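Putative TRAP PERIPLASMIC SOLUTE BINDING PROTEIN (Haemophilus influenzae, PDB 4PBQ) binds L-gulonate and is probably the periplasmic solute receptor of a TRAP transporter, delivering its ligand to the membrane components for uptake. Local coordinates at residues D35-H40 / E263-L268; H57-R62 / K245-D250; W103-L108 / N171-D176. One frame throughout, in Å; residues are numbered along the deposited sequence.

In the fold
The three contacts run along an elongated two-lobed protein. Contacts 1 and 2 both use helix 248-281: contact 2 at its first turn and contact 1 farther along. Their centres are 22 Å apart. Their other halves are also neighbours in sequence, since helix 38-54 is followed by strand 59-64. Contact 3 lies on the other side of the chain's centre, its centre 24 Å from that of contact 1 and 35 Å from that of contact 2. Along the chain the first segments come in the order 1, 2, 3 and their partners in the order 3, 2, 1. Contacts 1 and 2 thus pack helix 248-281 on helix 38-54 and strand 59-64, while contact 3 lines the L-gulonate pocket.

Contact 1. Residues D35-H40 / E263-L268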
loop_
_atom_site.group_PDB
_atom_site.type_symbol
_atom_site.label_atom_id
_atom_site.label_comp_id
_atom_site.label_asym_id
_atom_site.label_seq_id
_atom_site.Cartn_x
_atom_site.Cartn_y
_atom_site.Cartn_z
ATOM N N ASP A 35 5.838 1.546 13.971
ATOM C CA ASP A 35 4.916 1.285 15.075
ATOM C C ASP A 35 4.017 2.450 15.442
ATOM O O ASP A 35 3.119 2.295 16.280
ATOM C CB ASP A 35 5.652 0.736 16.283
ATOM C CG ASP A 35 6.595 1.737 16.948
ATOM O OD1 ASP A 35 6.711 2.900 16.545
ATOM O OD2 ASP A 35 7.227 1.333 17.935
ATOM N N ILE A 36 4.223 3.614 14.825
ATOM C CA ILE A 36 3.288 4.712 15.023
ATOM C C ILE A 36 2.471 5.014 13.770
ATOM O O ILE A 36 1.710 5.982 13.726
ATOM C CB ILE A 36 3.949 5.988 15.590
ATOM C CG1 ILE A 36 5.154 6.422 14.766
ATOM C CG2 ILE A 36 4.364 5.752 17.035
ATOM C CD1 ILE A 36 4.797 6.924 13.403
ATOM N N HIS A 37 2.607 4.167 12.754
ATOM C CA HIS A 37 1.700 4.261 11.612
ATOM C C HIS A 37 0.262 3.932 12.076
ATOM O O HIS A 37 0.054 3.061 12.942
ATOM C CB HIS A 37 2.162 3.301 10.494
ATOM C CG HIS A 37 1.478 3.528 9.191
ATOM N ND1 HIS A 37 0.348 2.836 8.820
ATOM C CD2 HIS A 37 1.766 4.365 8.165
ATOM C CE1 HIS A 37 -0.030 3.236 7.620
ATOM N NE2 HIS A 37 0.802 4.172 7.212
ATOM N N PRO A 38 -0.745 4.577 11.478
ATOM C CA PRO A 38 -2.128 4.229 11.882
ATOM C C PRO A 38 -2.516 2.750 11.803
ATOM O O PRO A 38 -3.303 2.271 12.620
ATOM C CB PRO A 38 -2.981 5.069 10.921
ATOM C CG PRO A 38 -2.138 6.314 10.717
ATOM C CD PRO A 38 -0.719 5.758 10.604
ATOM N N SER A 39 -1.999 2.027 10.825
ATOM C CA SER A 39 -2.209 0.583 10.751
ATOM C C SER A 39 -1.727 -0.129 12.013
ATOM O O SER A 39 -2.403 -1.027 12.529
ATOM C CB SER A 39 -1.543 -0.022 9.487
ATOM O OG SER A 39 -0.147 0.174 9.502
ATOM N N HIS A 40 -0.580 0.272 12.545
ATOM C CA HIS A 40 -0.047 -0.412 13.708
ATOM C C HIS A 40 -0.875 -0.080 14.927
ATOM O O HIS A 40 -1.193 -0.962 15.710
ATOM C CB HIS A 40 1.397 -0.026 14.004
ATOM C CG HIS A 40 2.029 -0.899 15.043
ATOM N ND1 HIS A 40 2.579 -2.121 14.746
ATOM C CD2 HIS A 40 2.173 -0.748 16.378
ATOM C CE1 HIS A 40 3.028 -2.695 15.848
ATOM N NE2 HIS A 40 2.793 -1.878 16.854
ATOM N N GLU A 263 -12.542 0.026 9.890
ATOM C CA GLU A 263 -13.233 1.293 10.091
ATOM C C GLU A 263 -12.316 2.274 10.802
ATOM O O GLU A 263 -12.204 3.430 10.410
ATOM C CB GLU A 263 -14.505 1.104 10.932
ATOM C CG GLU A 263 -15.104 2.409 11.453
ATOM C CD GLU A 263 -16.063 2.209 12.639
ATOM O OE1 GLU A 263 -16.444 1.048 12.921
ATOM O OE2 GLU A 263 -16.413 3.220 13.297
ATOM N N LYS A 264 -11.670 1.811 11.866
ATOM C CA LYS A 264 -10.860 2.697 12.694
ATOM C C LYS A 264 -9.575 3.116 11.983
ATOM O O LYS A 264 -9.100 4.261 12.164
ATOM C CB LYS A 264 -10.523 2.024 14.034
ATOM C CG LYS A 264 -11.762 1.795 14.896
ATOM C CD LYS A 264 -12.338 3.110 15.406
ATOM C CE LYS A 264 -13.322 2.869 16.526
ATOM N NZ LYS A 264 -14.529 3.716 16.401
ATOM N N GLU A 265 -9.008 2.208 11.189
ATOM C CA GLU A 265 -7.767 2.500 10.493
ATOM C C GLU A 265 -7.969 3.533 9.373
ATOM O O GLU A 265 -7.157 4.424 9.220
ATOM C CB GLU A 265 -7.103 1.255 9.914
ATOM C CG GLU A 265 -5.621 1.487 9.510
ATOM C CD GLU A 265 -5.423 1.992 8.088
ATOM O OE1 GLU A 265 -6.383 1.902 7.305
ATOM O OE2 GLU A 265 -4.298 2.466 7.762
ATOM N N TRP A 266 -9.040 3.397 8.603
ATOM C CA TRP A 266 -9.362 4.411 7.585
ATOM C C TRP A 266 -9.514 5.780 8.235
ATOM O O TRP A 266 -8.918 6.737 7.793
ATOM C CB TRP A 266 -10.618 4.054 6.790
ATOM C CG TRP A 266 -10.319 3.121 5.659
ATOM C CD1 TRP A 266 -10.391 1.753 5.685
ATOM C CD2 TRP A 266 -9.862 3.473 4.326
ATOM N NE1 TRP A 266 -9.994 1.230 4.462
ATOM C CE2 TRP A 266 -9.694 2.262 3.611
ATOM C CE3 TRP A 266 -9.601 4.692 3.669
ATOM C CZ2 TRP A 266 -9.250 2.232 2.287
ATOM C CZ3 TRP A 266 -9.168 4.656 2.354
ATOM C CH2 TRP A 266 -9.010 3.431 1.677
ATOM N N GLU A 267 -10.322 5.850 9.291
ATOM C CA GLU A 267 -10.537 7.095 10.014
ATOM C C GLU A 267 -9.229 7.700 10.526
ATOM O O GLU A 267 -8.957 8.900 10.329
ATOM C CB GLU A 267 -11.511 6.835 11.174
ATOM C CG GLU A 267 -11.804 8.033 12.054
ATOM C CD GLU A 267 -12.871 7.743 13.103
ATOM O OE1 GLU A 267 -12.687 6.817 13.922
ATOM O OE2 GLU A 267 -13.898 8.446 13.094
ATOM N N LEU A 268 -8.424 6.886 11.200
ATOM C CA LEU A 268 -7.170 7.352 11.760
ATOM C C LEU A 268 -6.160 7.735 10.667
ATOM O O LEU A 268 -5.420 8.720 10.792
ATOM C CB LEU A 268 -6.581 6.266 12.673
ATOM C CG LEU A 268 -5.306 6.703 13.395
ATOM C CD1 LEU A 268 -5.548 7.933 14.258
ATOM C CD2 LEU A 268 -4.748 5.574 14.265
#
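Pro38 and Glu265 belong to a buried helix-to-helix contact, where the first turn of helix 38-54 meets the middle of the long helix 248-281. The packing is by van der Waals contact: Pro38 on Leu268 at one end, the Glu265 chain on Ser39 at the other. Pro38 points its CB at Leu268, 3.8 Å from Leu268 CG. The CD2 methyl of Leu268 reaches on to Pro38 CA. With CG anti to the backbone N (chi1 -176°), the branched end of Leu268 is carried to the proline, and the two side chains meet at a slant.

One turn earlier, Glu265 lies against Ser39. Its CG is 3.7 Å from Ser39 CA, so the aliphatic part of the chain packs on the backbone. A bend at chi2 (-88°) brings the carboxylate round toward the start of helix 38-54. Glu265 OE2 then stands 4.3 Å from His37 CE1, at a slant to the ring. The other oxygen, OE1, takes a hydrogen bond from the backbone N of Met143, which ties the carboxylate to strand 136-151.

His37 is the N-cap of helix 38-54. Its ND1 accepts from Ser39 N at 3.2 Å, with the donor 30° out of the ring plane. Ser39 OG is also hydrogen-bonded to this ND1, at 2.8 Å. Pro38 CD lies over one face of the same ring. Met210 of helix 209-214 touches both His37 and Pro38, and the His37 side chain is about 9 Å from L-gulonate. This is a side-chain N-cap with proline at the first helical position, packed on a neighbouring helix in a family 7 solute-binding fold.

Contact 2. Residues H57-R62 / K245-D250; sequences HKYEIR and KIPKED
Lys58 and Tyr59 meet Asp250 where an edge of the mixed beta-sheet packs on the start of helix 248-281, a strand-to-helix contact of the alpha/beta fold. Asp250 OD2 is the shared acceptor. Tyr59 OH donates to it at 2.7 Å, on its anti side and 24° out of the carboxylate plane. Lys58 NZ forms a salt bridge with the same oxygen at 3.1 Å, nearly along its C-O axis. The lysine chain is extended throughout, which lets the ammonium span the gap to the helix. Two donors thus grip one oxygen, and this probably keeps the aspartate ionised. A water gives OD2 a further, weak bond and also accepts from Lys58 NZ.

The phenol lies with its edge to the oxygen, its ring plane 85° from that of the carboxylate. Ile246 packs against the ring at a slant, with CG1 at 3.9 Å from Tyr59 CE2. Phe254, in the next turn of the helix, meets the Tyr59 ring edge-to-face. Backbone bonds from Lys58 and Glu60 to Thr25 join this segment to strand 25-30. A second water completes the tyrosine: it donates to Tyr59 OH at 2.9 Å and to Lys245 O at 3.1 Å.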
loop_
_atom_site.group_PDB
_atom_site.type_symbol
_atom_site.label_atom_id
_atom_site.label_comp_id
_atom_site.label_asym_id
_atom_site.label_seq_id
_atom_site.Cartn_x
_atom_site.Cartn_y
_atom_site.Cartn_z
ATOM N N HIS A 57 -8.386 -15.376 25.355
ATOM C CA HIS A 57 -6.938 -15.449 25.190
ATOM C C HIS A 57 -6.418 -16.756 24.551
ATOM O O HIS A 57 -5.268 -17.146 24.743
ATOM C CB HIS A 57 -6.281 -15.184 26.541
ATOM C CG HIS A 57 -6.467 -13.778 27.014
ATOM N ND1 HIS A 57 -7.512 -13.393 27.830
ATOM C CD2 HIS A 57 -5.764 -12.650 26.745
ATOM C CE1 HIS A 57 -7.429 -12.095 28.062
ATOM N NE2 HIS A 57 -6.378 -11.622 27.414
ATOM N N LYS A 58 -7.263 -17.383 23.739
ATOM C CA LYS A 58 -6.924 -18.616 23.016
ATOM C C LYS A 58 -5.983 -18.328 21.846
ATOM O O LYS A 58 -5.266 -19.223 21.368
ATOM C CB LYS A 58 -8.207 -19.219 22.464
ATOM C CG LYS A 58 -8.027 -20.460 21.617
ATOM C CD LYS A 58 -9.382 -21.035 21.222
ATOM C CE LYS A 58 -9.249 -22.268 20.336
ATOM N NZ LYS A 58 -10.597 -22.867 20.053
ATOM N N TYR A 59 -6.031 -17.087 21.369
ATOM C CA TYR A 59 -5.129 -16.610 20.314
ATOM C C TYR A 59 -4.359 -15.419 20.831
ATOM O O TYR A 59 -4.902 -14.573 21.527
ATOM C CB TYR A 59 -5.892 -16.202 19.030
ATOM C CG TYR A 59 -6.744 -17.314 18.522
ATOM C CD1 TYR A 59 -8.014 -17.500 19.023
ATOM C CD2 TYR A 59 -6.266 -18.216 17.584
ATOM C CE1 TYR A 59 -8.809 -18.541 18.608
ATOM C CE2 TYR A 59 -7.061 -19.275 17.157
ATOM C CZ TYR A 59 -8.338 -19.423 17.671
ATOM O OH TYR A 59 -9.133 -20.474 17.253
ATOM N N GLU A 60 -3.096 -15.338 20.448
ATOM C CA GLU A 60 -2.281 -14.162 20.722
ATOM C C GLU A 60 -1.815 -13.616 19.397
ATOM O O GLU A 60 -1.303 -14.384 18.589
ATOM C CB GLU A 60 -1.061 -14.543 21.564
ATOM C CG GLU A 60 -0.114 -13.394 21.789
ATOM C CD GLU A 60 0.971 -13.715 22.798
ATOM O OE1 GLU A 60 2.077 -14.116 22.381
ATOM O OE2 GLU A 60 0.711 -13.552 24.007
ATOM N N ILE A 61 -2.045 -12.325 19.161
ATOM C CA ILE A 61 -1.649 -11.686 17.910
ATOM C C ILE A 61 -0.398 -10.861 18.202
ATOM O O ILE A 61 -0.492 -9.772 18.783
ATOM C CB ILE A 61 -2.752 -10.772 17.358
ATOM C CG1 ILE A 61 -4.123 -11.477 17.343
ATOM C CG2 ILE A 61 -2.349 -10.252 15.972
ATOM C CD1 ILE A 61 -4.219 -12.753 16.496
ATOM N N ARG A 62 0.772 -11.413 17.875
ATOM C CA ARG A 62 2.051 -10.752 18.200
ATOM C C ARG A 62 2.455 -9.843 17.018
ATOM O O ARG A 62 2.646 -10.325 15.926
ATOM C CB ARG A 62 3.160 -11.773 18.475
ATOM C CG ARG A 62 2.841 -12.701 19.641
ATOM C CD ARG A 62 4.089 -13.417 20.124
ATOM N NE ARG A 62 4.973 -12.520 20.867
ATOM C CZ ARG A 62 6.269 -12.746 21.071
ATOM N NH1 ARG A 62 7.000 -11.874 21.761
ATOM N NH2 ARG A 62 6.837 -13.848 20.593
ATOM N N LYS A 245 -7.225 -23.806 10.621
ATOM C CA LYS A 245 -7.140 -24.424 11.937
ATOM C C LYS A 245 -8.086 -23.740 12.927
ATOM O O LYS A 245 -8.232 -24.185 14.080
ATOM C CB LYS A 245 -5.709 -24.313 12.455
ATOM C CG LYS A 245 -4.667 -25.109 11.658
ATOM C CD LYS A 245 -3.251 -24.767 12.191
ATOM C CE LYS A 245 -2.156 -25.359 11.343
ATOM N NZ LYS A 245 -2.170 -26.845 11.356
ATOM N N ILE A 246 -8.743 -22.682 12.458
ATOM C CA ILE A 246 -9.597 -21.862 13.308
ATOM C C ILE A 246 -11.042 -22.189 12.994
ATOM O O ILE A 246 -11.500 -22.010 11.869
ATOM C CB ILE A 246 -9.323 -20.377 13.070
ATOM C CG1 ILE A 246 -7.872 -20.038 13.417
ATOM C CG2 ILE A 246 -10.268 -19.511 13.890
ATOM C CD1 ILE A 246 -7.510 -18.604 13.144
ATOM N N PRO A 247 -11.799 -22.630 14.004
ATOM C CA PRO A 247 -13.192 -22.970 13.704
ATOM C C PRO A 247 -13.994 -21.726 13.365
ATOM O O PRO A 247 -13.635 -20.613 13.772
ATOM C CB PRO A 247 -13.709 -23.595 15.006
ATOM C CG PRO A 247 -12.777 -23.076 16.070
ATOM C CD PRO A 247 -11.433 -22.924 15.395
ATOM N N LYS A 248 -15.095 -21.918 12.653
ATOM C CA LYS A 248 -15.923 -20.800 12.238
ATOM C C LYS A 248 -16.342 -19.890 13.401
ATOM O O LYS A 248 -16.374 -18.669 13.261
ATOM C CB LYS A 248 -17.160 -21.304 11.530
ATOM C CG LYS A 248 -18.064 -20.213 11.016
ATOM C CD LYS A 248 -17.776 -19.944 9.556
ATOM C CE LYS A 248 -18.738 -18.943 8.961
ATOM N NZ LYS A 248 -18.198 -18.446 7.664
ATOM N N GLU A 249 -16.668 -20.469 14.546
ATOM C CA GLU A 249 -17.073 -19.645 15.693
ATOM C C GLU A 249 -16.005 -18.616 16.030
ATOM O O GLU A 249 -16.315 -17.466 16.384
ATOM C CB GLU A 249 -17.279 -20.501 16.941
ATOM C CG GLU A 249 -18.497 -21.337 16.978
ATOM C CD GLU A 249 -18.748 -21.875 18.376
ATOM O OE1 GLU A 249 -17.764 -22.067 19.153
ATOM O OE2 GLU A 249 -19.942 -22.077 18.686
ATOM N N ASP A 250 -14.740 -19.039 15.951
ATOM C CA ASP A 250 -13.622 -18.154 16.277
ATOM C C ASP A 250 -13.313 -17.210 15.097
ATOM O O ASP A 250 -12.919 -16.064 15.303
ATOM C CB ASP A 250 -12.370 -18.961 16.645
ATOM C CG ASP A 250 -12.457 -19.624 18.005
ATOM O OD1 ASP A 250 -13.362 -19.286 18.798
ATOM O OD2 ASP A 250 -11.586 -20.482 18.291
HETATM O O HOH W 1 -13.293 -21.850 20.085
HETATM O O HOH W 2 -7.805 -23.006 16.885
#

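Contact 3. Residues W103-L108 / N171-D176; sequences WEWPYL and NSLFVD. With 2UF (L-gulonate), chain D.
Glu104 ends a 3-10 segment and faces the first turn of helix 172-180; a type II beta turn follows from Trp105 to Leu108. The Glu104 carboxylate and the Asn171 amide converge on the O1 hydroxyl of L-gulonate. Glu104 accepts with both oxygens, OE1 from ligand O1 at 2.7 Å and OE2 from ligand O2 at 2.6 Å. Asn171 ND2 donates to O1 at 2.9 Å, so O1 both gives and receives. A water links the two residues: it donates to Glu104 OE1 and accepts from Asn171 ND2. Ser232 OG also bonds Glu104 OE2.

Asn171 is the helix N-cap as well. Its OD1 takes Leu173 N at 2.9 Å, the donor lying 37° out of the carbonyl plane, which helps fix the amide for the ligand. Phe174 turns its ring edge to the carboxylate, with CE1 at 3.4 Å from Glu104 OE1. Leu173, its CG anti to the backbone N (chi1 168°), sets CD2 against Glu104 O and the Trp105 ring edge.

Around this pocket wall, Phe309 of helix 292-312 stacks on Trp105 and touches Leu173, while Ala316 and Val320 of helix 316-326 pack on Trp105. Asn171 follows strand 165-168, which carries Arg167 to the same ligand.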
loop_
_atom_site.group_PDB
_atom_site.type_symbol
_atom_site.label_atom_id
_atom_site.label_comp_id
_atom_site.label_asym_id
_atom_site.label_seq_id
_atom_site.Cartn_x
_atom_site.Cartn_y
_atom_site.Cartn_z
ATOM N N TRP A 103 -5.663 -2.302 -7.801
ATOM C CA TRP A 103 -6.019 -1.133 -6.983
ATOM C C TRP A 103 -4.998 -0.015 -7.094
ATOM O O TRP A 103 -5.334 1.115 -6.800
ATOM C CB TRP A 103 -6.205 -1.518 -5.497
ATOM C CG TRP A 103 -6.965 -2.779 -5.362
ATOM C CD1 TRP A 103 -6.515 -3.972 -4.858
ATOM C CD2 TRP A 103 -8.322 -3.005 -5.771
ATOM N NE1 TRP A 103 -7.508 -4.922 -4.942
ATOM C CE2 TRP A 103 -8.625 -4.345 -5.496
ATOM C CE3 TRP A 103 -9.313 -2.198 -6.349
ATOM C CZ2 TRP A 103 -9.859 -4.892 -5.782
ATOM C CZ3 TRP A 103 -10.548 -2.758 -6.623
ATOM C CH2 TRP A 103 -10.805 -4.079 -6.350
ATOM N N GLU A 104 -3.769 -0.354 -7.497
ATOM C CA GLU A 104 -2.685 0.599 -7.677
ATOM C C GLU A 104 -2.538 1.088 -9.131
ATOM O O GLU A 104 -1.602 1.806 -9.448
ATOM C CB GLU A 104 -1.369 0.005 -7.177
ATOM C CG GLU A 104 -1.255 0.042 -5.630
ATOM C CD GLU A 104 -0.026 -0.689 -5.084
ATOM O OE1 GLU A 104 0.469 -1.615 -5.775
ATOM O OE2 GLU A 104 0.476 -0.288 -3.998
ATOM N N TRP A 105 -3.479 0.761 -10.008
ATOM C CA TRP A 105 -3.426 1.332 -11.346
ATOM C C TRP A 105 -3.581 2.855 -11.237
ATOM O O TRP A 105 -4.385 3.353 -10.443
ATOM C CB TRP A 105 -4.482 0.703 -12.249
ATOM C CG TRP A 105 -4.180 -0.734 -12.616
ATOM C CD1 TRP A 105 -3.132 -1.494 -12.172
ATOM C CD2 TRP A 105 -4.960 -1.578 -13.455
ATOM N NE1 TRP A 105 -3.211 -2.766 -12.708
ATOM C CE2 TRP A 105 -4.326 -2.839 -13.494
ATOM C CE3 TRP A 105 -6.134 -1.394 -14.190
ATOM C CZ2 TRP A 105 -4.823 -3.896 -14.247
ATOM C CZ3 TRP A 105 -6.618 -2.448 -14.940
ATOM C CH2 TRP A 105 -5.961 -3.676 -14.966
ATOM N N PRO A 106 -2.825 3.615 -12.045
ATOM C CA PRO A 106 -2.778 5.076 -11.832
ATOM C C PRO A 106 -4.113 5.781 -12.053
ATOM O O PRO A 106 -4.860 5.453 -12.978
ATOM C CB PRO A 106 -1.729 5.537 -12.852
ATOM C CG PRO A 106 -0.835 4.361 -12.984
ATOM C CD PRO A 106 -1.764 3.173 -12.963
ATOM N N TYR A 107 -4.436 6.717 -11.169
ATOM C CA TYR A 107 -5.634 7.553 -11.304
ATOM C C TYR A 107 -6.971 6.767 -11.281
ATOM O O TYR A 107 -7.993 7.209 -11.807
ATOM C CB TYR A 107 -5.483 8.493 -12.530
ATOM C CG TYR A 107 -4.174 9.260 -12.463
ATOM C CD1 TYR A 107 -3.983 10.248 -11.514
ATOM C CD2 TYR A 107 -3.115 8.961 -13.313
ATOM C CE1 TYR A 107 -2.763 10.929 -11.383
ATOM C CE2 TYR A 107 -1.900 9.620 -13.199
ATOM C CZ TYR A 107 -1.723 10.622 -12.253
ATOM O OH TYR A 107 -0.527 11.298 -12.150
ATOM N N LEU A 108 -6.958 5.615 -10.615
ATOM C CA LEU A 108 -8.153 4.803 -10.464
ATOM C C LEU A 108 -9.161 5.458 -9.516
ATOM O O LEU A 108 -10.370 5.379 -9.750
ATOM C CB LEU A 108 -7.771 3.410 -9.955
ATOM C CG LEU A 108 -8.822 2.309 -10.043
ATOM C CD1 LEU A 108 -9.224 2.032 -11.486
ATOM C CD2 LEU A 108 -8.267 1.053 -9.373
ATOM N N ASN A 171 7.747 -4.335 -7.994
ATOM C CA ASN A 171 6.494 -4.492 -8.700
ATOM C C ASN A 171 6.628 -3.788 -10.043
ATOM O O ASN A 171 6.805 -2.588 -10.091
ATOM C CB ASN A 171 5.368 -3.892 -7.865
ATOM C CG ASN A 171 4.014 -3.967 -8.551
ATOM O OD1 ASN A 171 3.903 -4.199 -9.751
ATOM N ND2 ASN A 171 2.967 -3.745 -7.768
ATOM N N SER A 172 6.638 -4.564 -11.128
ATOM C CA SER A 172 6.904 -3.997 -12.456
ATOM C C SER A 172 5.859 -2.969 -12.891
ATOM O O SER A 172 6.124 -2.153 -13.797
ATOM C CB SER A 172 7.021 -5.119 -13.488
ATOM O OG SER A 172 5.778 -5.795 -13.591
ATOM N N LEU A 173 4.679 -2.949 -12.259
ATOM C CA LEU A 173 3.710 -1.892 -12.581
ATOM C C LEU A 173 4.350 -0.506 -12.364
ATOM O O LEU A 173 4.131 0.448 -13.107
ATOM C CB LEU A 173 2.465 -1.993 -11.681
ATOM C CG LEU A 173 1.553 -0.777 -11.766
ATOM C CD1 LEU A 173 0.987 -0.692 -13.167
ATOM C CD2 LEU A 173 0.422 -0.811 -10.719
ATOM N N PHE A 174 5.146 -0.397 -11.315
ATOM C CA PHE A 174 5.721 0.867 -10.934
ATOM C C PHE A 174 6.924 1.195 -11.812
ATOM O O PHE A 174 7.188 2.375 -12.105
ATOM C CB PHE A 174 6.132 0.831 -9.456
ATOM C CG PHE A 174 4.971 0.892 -8.512
ATOM C CD1 PHE A 174 4.177 -0.235 -8.260
ATOM C CD2 PHE A 174 4.674 2.076 -7.867
ATOM C CE1 PHE A 174 3.109 -0.165 -7.375
ATOM C CE2 PHE A 174 3.611 2.144 -6.969
ATOM C CZ PHE A 174 2.821 1.034 -6.742
ATOM N N VAL A 175 7.638 0.154 -12.241
ATOM C CA VAL A 175 8.683 0.327 -13.233
ATOM C C VAL A 175 8.046 0.899 -14.501
ATOM O O VAL A 175 8.549 1.864 -15.079
ATOM C CB VAL A 175 9.442 -0.984 -13.546
ATOM C CG1 VAL A 175 10.530 -0.722 -14.566
ATOM C CG2 VAL A 175 10.059 -1.592 -12.280
ATOM N N ASP A 176 6.974 0.274 -14.978
ATOM C CA ASP A 176 6.290 0.752 -16.190
ATOM C C ASP A 176 5.706 2.163 -16.042
ATOM O O ASP A 176 5.798 2.992 -16.962
ATOM C CB ASP A 176 5.209 -0.243 -16.601
ATOM C CG ASP A 176 5.773 -1.586 -17.030
ATOM O OD1 ASP A 176 6.984 -1.688 -17.374
ATOM O OD2 ASP A 176 4.977 -2.539 -17.048
HETATM O O6A 2UF D . 8.025 -0.548 -0.717
HETATM C C6 2UF D . 7.139 0.236 -1.084
HETATM O O6B 2UF D . 7.328 1.335 -1.628
HETATM C C5 2UF D . 5.682 -0.176 -0.787
HETATM O O5 2UF D . 4.908 0.994 -0.638
HETATM C C4 2UF D . 5.109 -1.038 -1.934
HETATM O O4 2UF D . 5.818 -2.286 -2.006
HETATM C C3 2UF D . 3.601 -1.275 -1.706
HETATM O O3 2UF D . 3.303 -1.761 -0.352
HETATM C C2 2UF D . 3.031 -2.281 -2.721
HETATM O O2 2UF D . 1.627 -2.134 -2.625
HETATM C C1 2UF D . 3.439 -1.927 -4.184
HETATM O O1 2UF D . 2.728 -2.819 -5.058
HETATM O O HOH W 3 0.062 -3.212 -8.017
#